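Local coordinates for hypothetical protein PA5202 (Pseudomonas aeruginosa, PDB 1ZKI), which probably hydrolyses acyl-CoA thioesters, as a thioesterase of the hotdog-fold superfamily, at residues 46-50 and 87-91. Residues are numbered along the deposited sequence; the frame is centred on the assembly and turned at random.
Sequences GGVMH and RAVAD
Met49 N donates a short, nearly straight hydrogen bond to Val89 O (2.8 Å, N-H...O 164°). The same pair is joined a second time through a water, which donates a hydrogen bond to Met49 O and accepts one from Val89 N, 2.8 Å from each. Met49 thus meets Val89 with both backbone polar groups, once directly and once through solvent.

The side chains split between two sides of this link. On one, Val48 sets its CB 3.3 Å from Val89 O and spreads both methyls over Ala88, CG1 and CG2 each 3.9 Å from Ala88 CB. Val48 CG1, anti to the carbonyl carbon (chi1 -58°), also reaches toward Ala90 CB, a looser contact at 4.4 Å. On the other, buried side, selenomethionine Met49 and Val89 run side by side in the same direction. The Met49 chain is extended through CG and SE, then bends at chi3 (-71°), bringing Met49 CE to 4.1 Å from Val89 CG1; both side chains also rest on Val94 of strand 93-103.

Arg43, outside both segments, also joins the loops: its NH2 is hydrogen-bonded to Gly47 O and Ala90 O. His50 N-caps helix 51-70, its ND1 bonded to Gly52 N. The contact thus ties the connection between strands 76-85 and 93-103 to the start of the long central helix, around which the antiparallel sheet wraps in the hotdog fold.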
loop_
_atom_site.group_PDB
_atom_site.type_symbol
_atom_site.label_atom_id
_atom_site.label_comp_id
_atom_site.label_asym_id
_atom_site.label_seq_id
_atom_site.Cartn_x
_atom_site.Cartn_y
_atom_site.Cartn_z
ATOM N N GLY A 46 -12.706 -19.279 12.795
ATOM C CA GLY A 46 -13.953 -18.504 12.747
ATOM C C GLY A 46 -14.832 -18.833 11.551
ATOM O O GLY A 46 -15.907 -18.243 11.366
ATOM N N GLY A 47 -14.381 -19.767 10.726
ATOM C CA GLY A 47 -15.153 -20.209 9.566
ATOM C C GLY A 47 -15.106 -19.279 8.365
ATOM O O GLY A 47 -15.917 -19.431 7.435
ATOM N N VAL A 48 -14.164 -18.331 8.363
ATOM C CA VAL A 48 -13.974 -17.412 7.227
ATOM C C VAL A 48 -12.641 -17.659 6.500
ATOM O O VAL A 48 -11.795 -18.413 6.987
ATOM C CB VAL A 48 -14.097 -15.929 7.665
ATOM C CG1 VAL A 48 -15.469 -15.690 8.302
ATOM C CG2 VAL A 48 -12.970 -15.530 8.630
HETATM N N MSE A 49 -12.444 -17.020 5.350
HETATM C CA MSE A 49 -11.216 -17.244 4.586
HETATM C C MSE A 49 -9.995 -16.888 5.430
HETATM O O MSE A 49 -9.905 -15.793 5.985
HETATM C CB MSE A 49 -11.215 -16.463 3.269
HETATM C CG MSE A 49 -10.064 -16.859 2.368
HETATM SE SE MSE A 49 -10.278 -15.936 0.654
HETATM C CE MSE A 49 -11.743 -16.841 -0.048
ATOM N N HIS A 50 -9.070 -17.829 5.536
ATOM C CA HIS A 50 -7.913 -17.659 6.409
ATOM C C HIS A 50 -7.011 -16.537 5.888
ATOM O O HIS A 50 -6.828 -16.380 4.675
ATOM C CB HIS A 50 -7.131 -18.963 6.492
ATOM C CG HIS A 50 -6.186 -19.028 7.647
ATOM N ND1 HIS A 50 -4.998 -18.323 7.687
ATOM C CD2 HIS A 50 -6.236 -19.748 8.796
ATOM C CE1 HIS A 50 -4.375 -18.580 8.823
ATOM N NE2 HIS A 50 -5.101 -19.445 9.514
ATOM N N ARG A 87 -11.872 -6.840 5.999
ATOM C CA ARG A 87 -13.031 -7.594 6.492
ATOM C C ARG A 87 -13.010 -9.045 6.059
ATOM O O ARG A 87 -12.279 -9.396 5.133
ATOM C CB ARG A 87 -14.322 -6.953 6.026
ATOM C CG ARG A 87 -14.483 -6.882 4.505
ATOM C CD ARG A 87 -15.821 -6.214 4.213
ATOM N NE ARG A 87 -16.926 -7.107 4.561
ATOM C CZ ARG A 87 -18.201 -6.928 4.221
ATOM N NH1 ARG A 87 -18.574 -5.879 3.494
ATOM N NH2 ARG A 87 -19.096 -7.840 4.576
ATOM N N ALA A 88 -13.826 -9.856 6.736
ATOM C CA ALA A 88 -13.822 -11.304 6.556
ATOM C C ALA A 88 -14.629 -11.710 5.335
ATOM O O ALA A 88 -15.637 -11.068 4.994
ATOM C CB ALA A 88 -14.399 -11.993 7.796
ATOM N N VAL A 89 -14.204 -12.802 4.711
ATOM C CA VAL A 89 -14.910 -13.403 3.581
ATOM C C VAL A 89 -15.458 -14.777 4.005
ATOM O O VAL A 89 -14.706 -15.625 4.452
ATOM C CB VAL A 89 -13.957 -13.586 2.361
ATOM C CG1 VAL A 89 -14.675 -14.304 1.200
ATOM C CG2 VAL A 89 -13.411 -12.254 1.908
ATOM N N ALA A 90 -16.768 -14.981 3.876
ATOM C CA ALA A 90 -17.395 -16.232 4.336
ATOM C C ALA A 90 -17.777 -17.169 3.189
ATOM O O ALA A 90 -17.961 -18.377 3.395
ATOM C CB ALA A 90 -18.617 -15.938 5.218
ATOM N N ASP A 91 -17.904 -16.621 1.983
ATOM C CA ASP A 91 -18.291 -17.440 0.836
ATOM C C ASP A 91 -18.027 -16.735 -0.482
ATOM O O ASP A 91 -17.600 -15.573 -0.498
ATOM C CB ASP A 91 -19.764 -17.847 0.937
ATOM C CG ASP A 91 -20.683 -16.669 1.061
ATOM O OD1 ASP A 91 -20.485 -15.642 0.368
ATOM O OD2 ASP A 91 -21.631 -16.775 1.861
HETATM O O HOH W 1 -11.661 -13.658 5.624
#